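PDB 1JK0: ribonucleoside-diphosphate reductase small chain 2 from Saccharomyces cerevisiae, which helps make deoxyribonucleotides from ribonucleotides as a small subunit of ribonucleotide reductase, and is required for RNR2 folding and assembly with the large subunits. Local coordinates for residues 161-164 against 165-169; 188-191 against 192-195; 78-81 against 82-86. All blocks are in the same frame, centred on the assembly; numbering follows the deposited sequence.

In the fold
Contact 3 (78-86) comes first along the chain, on helix 78-89; contact 1 (161-169) follows at and just beyond the C-terminal end of helix 155-166, and contact 2 (188-195) lies at the turn from helix 175-188 into helix 191-200. All three are local, so none closes a long loop, and they run in series without nesting or crossing. Contact 2 is the middle piece in space: F189 packs on F163 of contact 1, and N193 packs on L85 of contact 3. Contacts 1 and 3 do not touch, their centres lying about 27 Å apart. Contact 2 thus ties helix 155-166, through the loop residue F189, and helix 78-89, through N193 of helix 191-200, into the ferritin-like bundle.

Contact 1 of 3, residues 161-164 against 165-169; sequences AAFI and ERWIS
F163 and W167, one helical turn apart, form the aromatic part of this contact. W167 CD1 lies over one face of the phenyl ring, offset toward its rim, with F163 CE2 3.8 Å from W167 CD1. The planes are turned 59° from each other and the ring centroids are 5.1 Å apart, an oblique pair. F163 reaches this position because its CG is set opposite the backbone N (chi1 176°), which swings the ring forward along the helix, to where W167 stands one turn on. With an alanine here, the indole of W167 would probably lose the ring it rests against, and a gap would be likely to open toward I246 and I253 of helix 240-258.

The aliphatic pair is I164 and I168, which run side by side and point the same way, with I164 CG2 3.9 Å from I168 CD1. In the ferritin-like bundle the end of helix 155-166 and the residues just after it pack on two helices: F163 and W167 touch both 240-258 and 175-188, I164 and I168 touch 175-188.

Among the polar groups, R166 bends at chi3 (-62°) and brings NH1 back to 3.4 Å from F163 CD2, obliquely to the ring; the same NH1 forms a salt bridge with E249 on helix 240-258. Where the helix ends, the main-chain bonding becomes irregular. F163 O takes the N-H of W167, at 3.3 Å from W167 N, and that of R166 from above its carbonyl plane, R166 N being 2.8 Å from F163 O. I164 O instead accepts from five residues on, a nearly straight bond with S169 N 2.9 Å away, and S169 OG adds a weak one to the same oxygen.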
# COMPACT_ATOMS: atom_id res chain seq x y z
N ALA B 161 -6.57 -7.65 -24.90
CA ALA B 161 -5.18 -7.39 -24.61
C ALA B 161 -4.55 -6.46 -25.64
O ALA B 161 -3.61 -5.72 -25.32
CB ALA B 161 -4.41 -8.71 -24.55
N ALA B 162 -5.05 -6.50 -26.87
CA ALA B 162 -4.51 -5.66 -27.95
C ALA B 162 -4.88 -4.20 -27.74
O ALA B 162 -4.07 -3.31 -27.99
CB ALA B 162 -5.03 -6.14 -29.30
N PHE B 163 -6.12 -3.98 -27.29
CA PHE B 163 -6.61 -2.64 -27.03
C PHE B 163 -5.69 -1.96 -26.02
O PHE B 163 -5.19 -0.87 -26.27
CB PHE B 163 -8.05 -2.73 -26.50
CG PHE B 163 -8.64 -1.40 -26.11
CD1 PHE B 163 -8.59 -0.97 -24.78
CD2 PHE B 163 -9.26 -0.60 -27.05
CE1 PHE B 163 -9.16 0.24 -24.41
CE2 PHE B 163 -9.83 0.60 -26.68
CZ PHE B 163 -9.78 1.03 -25.36
N ILE B 164 -5.45 -2.62 -24.89
CA ILE B 164 -4.57 -2.05 -23.88
C ILE B 164 -3.16 -1.92 -24.48
O ILE B 164 -2.36 -1.11 -24.03
CB ILE B 164 -4.52 -2.94 -22.61
CG1 ILE B 164 -5.91 -3.02 -21.99
CG2 ILE B 164 -3.53 -2.38 -21.61
CD1 ILE B 164 -5.99 -3.88 -20.73
N GLU B 165 -2.87 -2.73 -25.50
CA GLU B 165 -1.57 -2.70 -26.15
C GLU B 165 -1.49 -1.53 -27.13
O GLU B 165 -0.41 -1.14 -27.56
CB GLU B 165 -1.32 -4.00 -26.91
CG GLU B 165 0.02 -4.05 -27.61
CD GLU B 165 1.17 -4.04 -26.63
OE1 GLU B 165 2.14 -3.27 -26.85
OE2 GLU B 165 1.12 -4.80 -25.65
N ARG B 166 -2.65 -0.98 -27.46
CA ARG B 166 -2.74 0.12 -28.42
C ARG B 166 -2.60 1.53 -27.82
O ARG B 166 -1.70 2.28 -28.20
CB ARG B 166 -4.07 0.01 -29.18
CG ARG B 166 -4.14 0.81 -30.48
CD ARG B 166 -5.52 0.74 -31.14
NE ARG B 166 -5.93 -0.61 -31.52
CZ ARG B 166 -6.66 -1.43 -30.76
NH1 ARG B 166 -7.08 -1.04 -29.56
NH2 ARG B 166 -6.97 -2.64 -31.20
N TRP B 167 -3.48 1.87 -26.88
CA TRP B 167 -3.45 3.20 -26.29
C TRP B 167 -2.68 3.35 -24.97
O TRP B 167 -2.10 4.41 -24.72
CB TRP B 167 -4.87 3.71 -26.09
CG TRP B 167 -5.78 3.52 -27.28
CD1 TRP B 167 -6.60 2.46 -27.51
CD2 TRP B 167 -6.00 4.44 -28.36
NE1 TRP B 167 -7.32 2.66 -28.67
CE2 TRP B 167 -6.98 3.87 -29.20
CE3 TRP B 167 -5.47 5.69 -28.69
CZ2 TRP B 167 -7.43 4.51 -30.35
CZ3 TRP B 167 -5.92 6.33 -29.84
CH2 TRP B 167 -6.90 5.74 -30.65
N ILE B 168 -2.66 2.32 -24.13
CA ILE B 168 -1.97 2.38 -22.85
C ILE B 168 -0.50 1.94 -22.84
O ILE B 168 0.37 2.70 -22.42
CB ILE B 168 -2.69 1.54 -21.77
CG1 ILE B 168 -4.14 1.97 -21.63
CG2 ILE B 168 -1.95 1.66 -20.44
CD1 ILE B 168 -4.90 1.13 -20.64
N SER B 169 -0.24 0.71 -23.27
CA SER B 169 1.13 0.16 -23.27
C SER B 169 2.04 0.80 -24.32
O SER B 169 3.21 1.07 -24.05
CB SER B 169 1.09 -1.36 -23.49
OG SER B 169 0.35 -2.00 -22.46

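Contact 2 of 3, residues 188-191 against 192-195; sequences IFQA and GNYA
A191 O accepts the N-H of A195 in an i-to-i+4 bond, with A195 N 3.0 Å away. Q190, at the N-cap position of helix 191-200, supplies the preceding bond of this kind, a weak one in which Y194 N is 3.4 Å from Q190 O. These are the first bonds of the new helix, entered from the short loop after helix 175-188.

The carbonyl of Q190 is also met by side chains. Q190 O lies over one face of the Y194 ring, 3.2 Å from Y194 CD1. N193, its CG beside the backbone N (chi1 -57°), turns back toward the start of the helix and rests OD1 on the aliphatic base of Q190, 3.5 Å from Q190 CB. The two amides are strongly inclined, their planes 73° apart, and make no hydrogen bond to each other. The side chain of Y194 comes within about 4 Å of that of Y131, the predicted active-site residue. The side chains thus add packing rather than hydrogen bonds across this helix start, and the tyrosine hydroxyl finds its weak partner, R220 on helix 207-232, outside it.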
# COMPACT_ATOMS: atom_id res chain seq x y z
N ILE B 188 -16.53 0.66 -19.70
CA ILE B 188 -17.12 0.11 -20.90
C ILE B 188 -17.08 -1.41 -20.84
O ILE B 188 -18.09 -2.05 -20.60
CB ILE B 188 -16.38 0.56 -22.18
CG1 ILE B 188 -16.38 2.09 -22.27
CG2 ILE B 188 -17.06 -0.04 -23.41
CD1 ILE B 188 -15.66 2.63 -23.48
N PHE B 189 -15.89 -1.96 -21.03
CA PHE B 189 -15.69 -3.40 -21.02
C PHE B 189 -16.69 -4.27 -20.29
O PHE B 189 -17.80 -4.49 -20.79
CB PHE B 189 -14.29 -3.75 -20.56
CG PHE B 189 -13.30 -3.80 -21.67
CD1 PHE B 189 -12.93 -2.63 -22.33
CD2 PHE B 189 -12.81 -5.02 -22.12
CE1 PHE B 189 -12.08 -2.68 -23.42
CE2 PHE B 189 -11.95 -5.08 -23.22
CZ PHE B 189 -11.59 -3.90 -23.87
N GLN B 190 -16.33 -4.76 -19.12
CA GLN B 190 -17.24 -5.66 -18.41
C GLN B 190 -18.66 -5.18 -18.09
O GLN B 190 -19.34 -5.78 -17.26
CB GLN B 190 -16.56 -6.13 -17.14
CG GLN B 190 -15.29 -6.89 -17.41
CD GLN B 190 -14.59 -7.28 -16.15
OE1 GLN B 190 -14.15 -6.42 -15.39
NE2 GLN B 190 -14.49 -8.58 -15.90
N ALA B 191 -19.11 -4.13 -18.76
CA ALA B 191 -20.46 -3.62 -18.53
C ALA B 191 -21.46 -4.74 -18.82
O ALA B 191 -22.50 -4.85 -18.16
CB ALA B 191 -20.74 -2.42 -19.43
N GLY B 192 -21.12 -5.56 -19.81
CA GLY B 192 -21.97 -6.68 -20.17
C GLY B 192 -22.18 -7.60 -18.98
O GLY B 192 -23.31 -7.96 -18.66
N ASN B 193 -21.09 -7.96 -18.31
CA ASN B 193 -21.13 -8.84 -17.14
C ASN B 193 -22.19 -8.38 -16.15
O ASN B 193 -23.19 -9.07 -15.94
CB ASN B 193 -19.77 -8.86 -16.43
CG ASN B 193 -18.62 -9.29 -17.35
OD1 ASN B 193 -18.47 -8.78 -18.47
ND2 ASN B 193 -17.80 -10.22 -16.86
N TYR B 194 -21.96 -7.22 -15.55
CA TYR B 194 -22.89 -6.67 -14.56
C TYR B 194 -24.31 -6.61 -15.11
O TYR B 194 -25.26 -6.97 -14.43
CB TYR B 194 -22.44 -5.27 -14.14
CG TYR B 194 -20.95 -5.16 -13.90
CD1 TYR B 194 -20.19 -4.21 -14.57
CD2 TYR B 194 -20.30 -6.01 -13.00
CE1 TYR B 194 -18.82 -4.10 -14.37
CE2 TYR B 194 -18.92 -5.91 -12.79
CZ TYR B 194 -18.19 -4.96 -13.47
OH TYR B 194 -16.84 -4.84 -13.27
N ALA B 195 -24.44 -6.14 -16.35
CA ALA B 195 -25.74 -6.03 -16.99
C ALA B 195 -26.45 -7.38 -16.92
O ALA B 195 -27.66 -7.46 -16.67
CB ALA B 195 -25.56 -5.60 -18.44

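Contact 3 of 3, residues 78-81 against 82-86; sequences QKTY and IGNLL
Y81 O and L85 N make the straightest bond of this helical turn, 3.0 Å long with an N-H...O angle of 174°. The bond one residue earlier is weak, N84 N lying 3.3 Å from T80 O. The side chain of N84 folds back over the same carbonyl, its CG beside the backbone N (chi1 -60°), and brings ND2 to 3.2 Å from T80 O, but at an angle too poor for a hydrogen bond. Two residues earlier, the aliphatic arm of I82 runs alongside the carbonyl of Q78, with I82 CG1 3.5 Å and I82 CD1 3.7 Å from Q78 O.

The ring of Y81 turns forward along the helix, since CG stands opposite the backbone N (chi1 -179°), and the hydroxyl end comes up to the L85 side chain, Y81 OH being 4.4 Å from L85 CD2.

Farther out, these side chains are placed by neighbouring parts of the fold: Y81 and L85 pack on M197, and I82 on L200, two residues of helix 191-200, whereas N84 meets F148 and L262 in loops. At the start of helix 78-89, K79 NZ bonds to the main-chain oxygens of F71 and L74 and Q78 OE1 to the N-H of T75, tying the helix to the chain that precedes it, while farther along the side chain of L85 lies about 5 Å from that of Y131, the predicted active-site residue. Toward helix 191-200 the packing of Y81, I82 and L85 is joined by a hydrogen bond between the phenol oxygen of Y81 and S196 OG, which gives the hydroxyl a partner and should help fix how far the ring reaches.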
# COMPACT_ATOMS: atom_id res chain seq x y z
N GLN B 78 -27.31 -22.10 -18.00
CA GLN B 78 -27.16 -20.87 -17.22
C GLN B 78 -26.03 -21.06 -16.22
O GLN B 78 -25.45 -20.10 -15.72
CB GLN B 78 -28.45 -20.53 -16.48
CG GLN B 78 -29.58 -20.06 -17.36
CD GLN B 78 -30.81 -19.67 -16.57
OE1 GLN B 78 -31.30 -20.44 -15.74
NE2 GLN B 78 -31.34 -18.49 -16.85
N LYS B 79 -25.74 -22.32 -15.91
CA LYS B 79 -24.67 -22.65 -14.98
C LYS B 79 -23.33 -22.52 -15.70
O LYS B 79 -22.31 -22.19 -15.10
CB LYS B 79 -24.84 -24.09 -14.48
CG LYS B 79 -26.07 -24.30 -13.61
CD LYS B 79 -26.31 -25.79 -13.35
CE LYS B 79 -27.42 -26.00 -12.33
NZ LYS B 79 -28.61 -25.14 -12.61
N THR B 80 -23.35 -22.79 -17.00
CA THR B 80 -22.15 -22.70 -17.81
C THR B 80 -21.77 -21.23 -17.99
O THR B 80 -20.59 -20.88 -18.01
CB THR B 80 -22.38 -23.37 -19.18
OG1 THR B 80 -22.94 -24.67 -18.99
CG2 THR B 80 -21.07 -23.50 -19.94
N TYR B 81 -22.78 -20.37 -18.10
CA TYR B 81 -22.58 -18.94 -18.27
C TYR B 81 -21.76 -18.39 -17.11
O TYR B 81 -20.60 -18.02 -17.27
CB TYR B 81 -23.93 -18.22 -18.31
CG TYR B 81 -23.81 -16.73 -18.51
CD1 TYR B 81 -23.00 -16.21 -19.52
CD2 TYR B 81 -24.54 -15.84 -17.72
CE1 TYR B 81 -22.90 -14.84 -19.74
CE2 TYR B 81 -24.45 -14.47 -17.93
CZ TYR B 81 -23.63 -13.98 -18.94
OH TYR B 81 -23.52 -12.63 -19.17
N ILE B 82 -22.40 -18.33 -15.95
CA ILE B 82 -21.78 -17.86 -14.73
C ILE B 82 -20.37 -18.42 -14.63
O ILE B 82 -19.46 -17.74 -14.17
CB ILE B 82 -22.61 -18.31 -13.52
CG1 ILE B 82 -24.00 -17.68 -13.61
CG2 ILE B 82 -21.91 -17.94 -12.23
CD1 ILE B 82 -24.98 -18.20 -12.59
N GLY B 83 -20.20 -19.66 -15.06
CA GLY B 83 -18.90 -20.29 -15.02
C GLY B 83 -17.83 -19.42 -15.64
O GLY B 83 -16.88 -19.04 -14.97
N ASN B 84 -17.99 -19.10 -16.92
CA ASN B 84 -17.03 -18.25 -17.62
C ASN B 84 -16.99 -16.85 -17.01
O ASN B 84 -15.92 -16.28 -16.78
CB ASN B 84 -17.38 -18.17 -19.11
CG ASN B 84 -17.37 -19.54 -19.79
OD1 ASN B 84 -16.32 -20.19 -19.90
ND2 ASN B 84 -18.54 -19.97 -20.26
N LEU B 85 -18.18 -16.30 -16.75
CA LEU B 85 -18.36 -14.97 -16.14
C LEU B 85 -17.40 -14.80 -14.97
O LEU B 85 -16.72 -13.78 -14.85
CB LEU B 85 -19.80 -14.81 -15.66
CG LEU B 85 -20.30 -13.45 -15.17
CD1 LEU B 85 -19.54 -13.01 -13.94
CD2 LEU B 85 -20.15 -12.45 -16.29
N LEU B 86 -17.37 -15.80 -14.09
CA LEU B 86 -16.48 -15.76 -12.95
C LEU B 86 -15.08 -16.04 -13.44
O LEU B 86 -14.16 -15.27 -13.18
CB LEU B 86 -16.88 -16.82 -11.92
CG LEU B 86 -18.32 -16.80 -11.39
CD1 LEU B 86 -18.47 -17.81 -10.25
CD2 LEU B 86 -18.67 -15.40 -10.92